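Local coordinates for ThiJ/PfpI family protein (PDB 4P5P), which probably acts as a glyoxalase III-type lyase in the stress response and is regarded as a virulence factor of Francisella, at residues 172-176 against 177-181; 102-105 against 106-110; 22-25 against 26-29. All blocks are in the same frame, centred on the assembly; numbering follows the deposited sequence.

In the fold
All three contacts are local: contacts 1 and 3 sit at helix starts, contact 2 spans a one-turn helix, and burial sets their chemistry. Contact 1, at the start of helix 176-182, is partly buried, its centre about 15 Å from the centre of the chain; a serine cap and polar side chains dominate it. Contacts 2 and 3 are buried: the short helix 104-107 is marked by aromatic packing, the start of helix 26-35 by leucines and a backbone carbonyl with two donors. Contact 2 is the middle piece. P173 of contact 1 packs on both M105 and W106, and F174 on M105, while G103 N probably donates to G22 O of contact 3. Contacts 1 and 3 do not touch.

Contact 1 of 3, residues 172-176 against 177-181; sequences VPFSL and EDSLV
F174 brings CD2 within 3.1 Å of S179 OG, which approaches obliquely to the ring. Its CG sits between the backbone N and the carbonyl carbon (chi1 62°), a torsion that carries the ring to S179; there the ring also meets M105. S175 comes next and makes two different links. Its OG accepts the amide of D178, with OG to N 3.0 Å and the N-H pointing almost straight at the oxygen (163°). Its carbonyl O takes the amide of S179, N to O 2.9 Å. The carboxylate of D178 lies beside the same hydroxyl but is not bonded to it; N160 instead bonds S175 OG, D178 OD1 and E177 OE2, drawing the three polar ends to one residue. L176 then opens the regular helix, its O receiving L180 N at 3.0 Å, while its CD1 meets L180 CD1 at 4.0 Å on the buried side, where L176 also packs on M105 and I139. A serine hydroxyl that accepts a first-turn amide from the residue immediately before the helix is the classic serine N-cap, here at the start of helix 176-182.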
loop_
_atom_site.group_PDB
_atom_site.type_symbol
_atom_site.label_atom_id
_atom_site.label_comp_id
_atom_site.label_asym_id
_atom_site.label_seq_id
_atom_site.Cartn_x
_atom_site.Cartn_y
_atom_site.Cartn_z
ATOM N N VAL A 172 -12.227 -1.231 -12.610
ATOM C CA VAL A 172 -12.084 -0.950 -11.185
ATOM C C VAL A 172 -13.449 -0.524 -10.642
ATOM O O VAL A 172 -14.260 0.038 -11.381
ATOM C CB VAL A 172 -11.007 0.132 -10.902
ATOM C CG1 VAL A 172 -9.601 -0.420 -11.150
ATOM C CG2 VAL A 172 -11.267 1.404 -11.720
ATOM N N PRO A 173 -13.727 -0.824 -9.360
ATOM C CA PRO A 173 -15.059 -0.576 -8.793
ATOM C C PRO A 173 -15.353 0.903 -8.529
ATOM O O PRO A 173 -16.503 1.282 -8.343
ATOM C CB PRO A 173 -15.032 -1.380 -7.489
ATOM C CG PRO A 173 -13.576 -1.464 -7.122
ATOM C CD PRO A 173 -12.823 -1.491 -8.403
ATOM N N PHE A 174 -14.316 1.728 -8.528
ATOM C CA PHE A 174 -14.441 3.162 -8.311
ATOM C C PHE A 174 -13.123 3.769 -8.758
ATOM O O PHE A 174 -12.137 3.054 -8.916
ATOM C CB PHE A 174 -14.738 3.494 -6.842
ATOM C CG PHE A 174 -13.651 3.061 -5.898
ATOM C CD1 PHE A 174 -13.653 1.784 -5.366
ATOM C CD2 PHE A 174 -12.620 3.921 -5.558
ATOM C CE1 PHE A 174 -12.646 1.365 -4.506
ATOM C CE2 PHE A 174 -11.616 3.518 -4.698
ATOM C CZ PHE A 174 -11.629 2.225 -4.172
ATOM N N SER A 175 -13.120 5.073 -9.001
ATOM C CA SER A 175 -11.896 5.787 -9.314
ATOM C C SER A 175 -11.201 6.173 -8.012
ATOM O O SER A 175 -11.762 6.886 -7.177
ATOM C CB SER A 175 -12.188 7.033 -10.159
ATOM O OG SER A 175 -11.210 8.027 -9.933
ATOM N N LEU A 176 -9.975 5.704 -7.844
ATOM C CA LEU A 176 -9.211 6.013 -6.646
ATOM C C LEU A 176 -9.015 7.516 -6.464
ATOM O O LEU A 176 -9.252 8.048 -5.389
ATOM C CB LEU A 176 -7.861 5.308 -6.700
ATOM C CG LEU A 176 -6.918 5.611 -5.540
ATOM C CD1 LEU A 176 -7.548 5.288 -4.182
ATOM C CD2 LEU A 176 -5.653 4.823 -5.719
ATOM N N GLU A 177 -8.550 8.184 -7.520
ATOM C CA GLU A 177 -8.389 9.628 -7.493
ATOM C C GLU A 177 -9.678 10.336 -7.082
ATOM O O GLU A 177 -9.673 11.207 -6.208
ATOM C CB GLU A 177 -7.922 10.129 -8.869
ATOM C CG GLU A 177 -7.880 11.641 -8.987
ATOM C CD GLU A 177 -7.255 12.135 -10.290
ATOM O OE1 GLU A 177 -7.391 13.343 -10.561
ATOM O OE2 GLU A 177 -6.629 11.343 -11.028
ATOM N N ASP A 178 -10.783 9.974 -7.722
ATOM C CA ASP A 178 -12.053 10.633 -7.427
ATOM C C ASP A 178 -12.449 10.391 -5.960
ATOM O O ASP A 178 -12.966 11.286 -5.286
ATOM C CB ASP A 178 -13.161 10.145 -8.365
ATOM C CG ASP A 178 -12.934 10.552 -9.828
ATOM O OD1 ASP A 178 -11.999 11.318 -10.124
ATOM O OD2 ASP A 178 -13.713 10.107 -10.693
ATOM N N SER A 179 -12.192 9.187 -5.459
ATOM C CA SER A 179 -12.562 8.855 -4.077
ATOM C C SER A 179 -11.757 9.624 -3.045
ATOM O O SER A 179 -12.271 9.992 -1.997
ATOM C CB SER A 179 -12.402 7.360 -3.820
ATOM O OG SER A 179 -13.519 6.644 -4.294
ATOM N N LEU A 180 -10.480 9.855 -3.330
ATOM C CA LEU A 180 -9.637 10.637 -2.434
ATOM C C LEU A 180 -10.132 12.089 -2.388
ATOM O O LEU A 180 -10.171 12.707 -1.325
ATOM C CB LEU A 180 -8.179 10.564 -2.886
ATOM C CG LEU A 180 -7.554 9.172 -2.718
ATOM C CD1 LEU A 180 -6.263 9.023 -3.504
ATOM C CD2 LEU A 180 -7.303 8.879 -1.243
ATOM N N VAL A 181 -10.532 12.619 -3.542
ATOM C CA VAL A 181 -11.097 13.961 -3.594
ATOM C C VAL A 181 -12.415 14.003 -2.817
ATOM O O VAL A 181 -12.633 14.911 -2.007
ATOM C CB VAL A 181 -11.308 14.430 -5.057
ATOM C CG1 VAL A 181 -12.126 15.725 -5.125
ATOM C CG2 VAL A 181 -9.951 14.637 -5.749
#

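Contact 2 of 3, residues 102-105 against 106-110; sequences HGTM and WDFPN
About residues 104-107 the chain makes a short, weakly bonded helix in which W106 N reaches G103 O three residues back (3.0 Å), while F108 N reaches T104 O four back (2.9 Å) and D107 N adds only a weak bond to that same oxygen.

The side chains close over this backbone in two aromatic contacts. T104 lays its methyl on the F108 ring: CG2 is 3.7 Å from the ring centroid and only 21° off the normal, a CH-pi contact over one face. Its chi1 of 60° explains the division of labour, since CG2 then stands anti to the carbonyl carbon and faces F108, while OG1 is turned to G101 O. W106 lies along the other side of the turn. Its CZ3 comes within 3.3 Å of H102 O, G103 O lies near the plane of the indole at its edge, and M105 CB packs over one face, 4.0 Å from CE3. Farther out, W106 stacks with H11, while H102 bonds E163 and meets the ring of H133.

D107 OD1 approaches G103 O, but two acceptors cannot bond; the carboxylate is held by T9 OG1 and S10 N. Two residues on, P109 sets its CD 3.3 Å from T104 O and its CG 3.6 Å from M105 O. Because proline has no N-H, M105 O can receive no bond from that nitrogen, which is consistent with the helix ending here. The chemistry thus implies a short turn whose backbone bonds are supplemented by CH-pi and indole packing, while the polar ends of H102, T104 and D107 bond to residues outside the turn.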
loop_
_atom_site.group_PDB
_atom_site.type_symbol
_atom_site.label_atom_id
_atom_site.label_comp_id
_atom_site.label_asym_id
_atom_site.label_seq_id
_atom_site.Cartn_x
_atom_site.Cartn_y
_atom_site.Cartn_z
ATOM N N HIS A 102 -3.857 -3.827 -8.255
ATOM C CA HIS A 102 -5.286 -3.570 -8.391
ATOM C C HIS A 102 -6.149 -4.348 -7.397
ATOM O O HIS A 102 -7.251 -3.917 -7.094
ATOM C CB HIS A 102 -5.741 -3.878 -9.810
ATOM C CG HIS A 102 -5.441 -2.791 -10.792
ATOM N ND1 HIS A 102 -4.253 -2.730 -11.495
ATOM C CD2 HIS A 102 -6.166 -1.714 -11.182
ATOM C CE1 HIS A 102 -4.279 -1.681 -12.300
ATOM N NE2 HIS A 102 -5.429 -1.051 -12.130
ATOM N N GLY A 103 -5.646 -5.458 -6.859
ATOM C CA GLY A 103 -6.438 -6.245 -5.922
ATOM C C GLY A 103 -6.932 -5.418 -4.753
ATOM O O GLY A 103 -8.034 -5.635 -4.241
ATOM N N THR A 104 -6.116 -4.455 -4.345
ATOM C CA THR A 104 -6.423 -3.574 -3.219
ATOM C C THR A 104 -7.755 -2.843 -3.363
ATOM O O THR A 104 -8.379 -2.484 -2.360
ATOM C CB THR A 104 -5.334 -2.500 -3.028
ATOM O OG1 THR A 104 -5.239 -1.702 -4.214
ATOM C CG2 THR A 104 -3.974 -3.110 -2.745
ATOM N N MET A 105 -8.183 -2.599 -4.597
ATOM C CA MET A 105 -9.404 -1.836 -4.827
ATOM C C MET A 105 -10.632 -2.574 -4.313
ATOM O O MET A 105 -11.653 -1.947 -4.030
ATOM C CB MET A 105 -9.559 -1.516 -6.314
ATOM C CG MET A 105 -8.479 -0.589 -6.824
ATOM S SD MET A 105 -8.596 1.102 -6.189
ATOM C CE MET A 105 -9.876 1.789 -7.228
ATOM N N TRP A 106 -10.516 -3.897 -4.159
ATOM C CA TRP A 106 -11.651 -4.727 -3.750
ATOM C C TRP A 106 -11.604 -5.163 -2.288
ATOM O O TRP A 106 -12.625 -5.596 -1.765
ATOM C CB TRP A 106 -11.751 -5.968 -4.639
ATOM C CG TRP A 106 -12.294 -5.671 -6.002
ATOM C CD1 TRP A 106 -13.608 -5.606 -6.356
ATOM C CD2 TRP A 106 -11.545 -5.393 -7.195
ATOM N NE1 TRP A 106 -13.729 -5.303 -7.693
ATOM C CE2 TRP A 106 -12.481 -5.170 -8.234
ATOM C CE3 TRP A 106 -10.179 -5.311 -7.492
ATOM C CZ2 TRP A 106 -12.093 -4.872 -9.545
ATOM C CZ3 TRP A 106 -9.797 -5.016 -8.803
ATOM C CH2 TRP A 106 -10.751 -4.802 -9.808
ATOM N N ASP A 107 -10.451 -5.079 -1.626
ATOM C CA ASP A 107 -10.424 -5.487 -0.212
ATOM C C ASP A 107 -9.740 -4.524 0.757
ATOM O O ASP A 107 -9.752 -4.775 1.960
ATOM C CB ASP A 107 -9.817 -6.901 -0.047
ATOM C CG ASP A 107 -8.343 -7.009 -0.410
ATOM O OD1 ASP A 107 -7.738 -6.055 -0.924
ATOM O OD2 ASP A 107 -7.787 -8.108 -0.179
ATOM N N PHE A 108 -9.229 -3.388 0.288
ATOM C CA PHE A 108 -8.707 -2.388 1.226
ATOM C C PHE A 108 -9.739 -1.371 1.746
ATOM O O PHE A 108 -9.724 -1.060 2.933
ATOM C CB PHE A 108 -7.554 -1.594 0.594
ATOM C CG PHE A 108 -6.185 -2.243 0.700
ATOM C CD1 PHE A 108 -6.021 -3.569 1.068
ATOM C CD2 PHE A 108 -5.051 -1.490 0.409
ATOM C CE1 PHE A 108 -4.751 -4.118 1.176
ATOM C CE2 PHE A 108 -3.806 -2.028 0.500
ATOM C CZ PHE A 108 -3.637 -3.338 0.889
ATOM N N PRO A 109 -10.595 -0.811 0.862
ATOM C CA PRO A 109 -11.362 0.377 1.282
ATOM C C PRO A 109 -12.239 0.198 2.517
ATOM O O PRO A 109 -12.398 1.125 3.308
ATOM C CB PRO A 109 -12.265 0.671 0.075
ATOM C CG PRO A 109 -11.629 0.039 -1.069
ATOM C CD PRO A 109 -10.834 -1.139 -0.555
ATOM N N ASN A 110 -12.830 -0.979 2.656
ATOM C CA ASN A 110 -13.840 -1.172 3.692
ATOM C C ASN A 110 -13.363 -2.116 4.795
ATOM O O ASN A 110 -14.145 -2.553 5.635
ATOM C CB ASN A 110 -15.123 -1.653 3.028
ATOM C CG ASN A 110 -15.691 -0.605 2.071
ATOM O OD1 ASN A 110 -15.820 0.556 2.432
ATOM N ND2 ASN A 110 -15.926 -0.987 0.821
#

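Contact 3 of 3, residues 22-25 against 26-29; sequences GLWL and SELT
L23 and L28 meet with their side chains at about a right angle, CD2 of L23 resting 3.8 Å from CD2 of L28. L23 also reaches L28 CB, so one isobutyl group crosses the base of the other, and M79 of helix 73-80 packs against both. L25 and T29 meet at an oblique angle, through methyl groups. The methyl CG2 of T29 stands 3.7 Å from L25 CD1. With T29 OG1 between the backbone N and the carbonyl carbon (chi1 71°), CG2 is turned to the leucine and the hydroxyl is bonded to N66.

W24 is oriented quite differently. Its indole presents an edge to S26, whose OG lies in the plane of the ring 3.4 Å from CD1, while the extended side chain of E27 passes beside the base of the tryptophan, OE2 being 3.8 Å from W24 CB. These residues lead from the loop after strand 2-8 into helix 26-35 of the flavodoxin-like DJ-1/PfpI fold. The glutamate stands close to position 132, where the cysteine is present as 3-sulfinoalanine; this recalls DJ-1 relatives, in which a glutamate lies against the reactive cysteine.

Backbone bonds run alongside these side-chain contacts. E27 N donates to W24 O at 2.9 Å, a bond to the carbonyl three residues back. L25 O has two donors: T29 N lies in the carbonyl plane at 3.0 Å, whereas L28 N, at 2.9 Å, comes from 52° above that plane. The T29 bond spans four residues, as in an alpha-helix, and the L28 bond three. The amide of L25 itself is hydrogen-bonded to S58 OG, and its side chain continues onto V59 and N66.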
loop_
_atom_site.group_PDB
_atom_site.type_symbol
_atom_site.label_atom_id
_atom_site.label_comp_id
_atom_site.label_asym_id
_atom_site.label_seq_id
_atom_site.Cartn_x
_atom_site.Cartn_y
_atom_site.Cartn_z
ATOM N N GLY A 22 -3.828 -8.855 -8.085
ATOM C CA GLY A 22 -3.379 -8.989 -6.719
ATOM C C GLY A 22 -2.397 -7.895 -6.392
ATOM O O GLY A 22 -2.611 -6.748 -6.759
ATOM N N LEU A 23 -1.327 -8.270 -5.709
ATOM C CA LEU A 23 -0.237 -7.380 -5.352
ATOM C C LEU A 23 0.637 -7.022 -6.548
ATOM O O LEU A 23 0.948 -7.886 -7.369
ATOM C CB LEU A 23 0.623 -8.045 -4.278
ATOM C CG LEU A 23 1.996 -7.448 -3.969
ATOM C CD1 LEU A 23 1.871 -6.139 -3.212
ATOM C CD2 LEU A 23 2.806 -8.455 -3.173
ATOM N N TRP A 24 1.044 -5.752 -6.620
ATOM C CA TRP A 24 2.097 -5.351 -7.557
ATOM C C TRP A 24 3.425 -5.622 -6.859
ATOM O O TRP A 24 3.813 -4.884 -5.954
ATOM C CB TRP A 24 1.983 -3.881 -7.966
ATOM C CG TRP A 24 2.832 -3.609 -9.178
ATOM C CD1 TRP A 24 4.155 -3.280 -9.198
ATOM C CD2 TRP A 24 2.423 -3.716 -10.544
ATOM N NE1 TRP A 24 4.594 -3.163 -10.500
ATOM C CE2 TRP A 24 3.544 -3.426 -11.341
ATOM C CE3 TRP A 24 1.215 -4.032 -11.168
ATOM C CZ2 TRP A 24 3.484 -3.433 -12.732
ATOM C CZ3 TRP A 24 1.162 -4.040 -12.543
ATOM C CH2 TRP A 24 2.286 -3.746 -13.306
ATOM N N LEU A 25 4.102 -6.702 -7.244
ATOM C CA LEU A 25 5.155 -7.256 -6.393
ATOM C C LEU A 25 6.242 -6.273 -5.974
ATOM O O LEU A 25 6.629 -6.255 -4.813
ATOM C CB LEU A 25 5.805 -8.451 -7.079
ATOM C CG LEU A 25 6.808 -9.234 -6.227
ATOM C CD1 LEU A 25 6.185 -9.693 -4.903
ATOM C CD2 LEU A 25 7.363 -10.407 -6.994
ATOM N N SER A 26 6.719 -5.432 -6.888
ATOM C CA SER A 26 7.818 -4.542 -6.534
ATOM C C SER A 26 7.423 -3.470 -5.513
ATOM O O SER A 26 8.293 -2.870 -4.910
ATOM C CB SER A 26 8.397 -3.870 -7.785
ATOM O OG SER A 26 7.430 -3.067 -8.442
ATOM N N GLU A 27 6.129 -3.221 -5.323
ATOM C CA GLU A 27 5.700 -2.276 -4.298
ATOM C C GLU A 27 5.779 -2.866 -2.893
ATOM O O GLU A 27 5.689 -2.131 -1.912
ATOM C CB GLU A 27 4.289 -1.780 -4.601
ATOM C CG GLU A 27 4.316 -0.868 -5.833
ATOM C CD GLU A 27 2.975 -0.457 -6.352
ATOM O OE1 GLU A 27 2.947 0.205 -7.409
ATOM O OE2 GLU A 27 1.957 -0.781 -5.738
ATOM N N LEU A 28 5.939 -4.192 -2.823
ATOM C CA LEU A 28 6.328 -4.865 -1.594
ATOM C C LEU A 28 7.849 -4.976 -1.525
ATOM O O LEU A 28 8.459 -4.561 -0.541
ATOM C CB LEU A 28 5.678 -6.257 -1.499
ATOM C CG LEU A 28 6.115 -7.136 -0.321
ATOM C CD1 LEU A 28 5.793 -6.476 1.026
ATOM C CD2 LEU A 28 5.466 -8.501 -0.402
ATOM N N THR A 29 8.471 -5.506 -2.572
ATOM C CA THR A 29 9.870 -5.905 -2.457
ATOM C C THR A 29 10.834 -4.716 -2.500
ATOM O O THR A 29 11.834 -4.731 -1.808
ATOM C CB THR A 29 10.264 -6.919 -3.545
ATOM O OG1 THR A 29 10.315 -6.277 -4.817
ATOM C CG2 THR A 29 9.266 -8.045 -3.605
#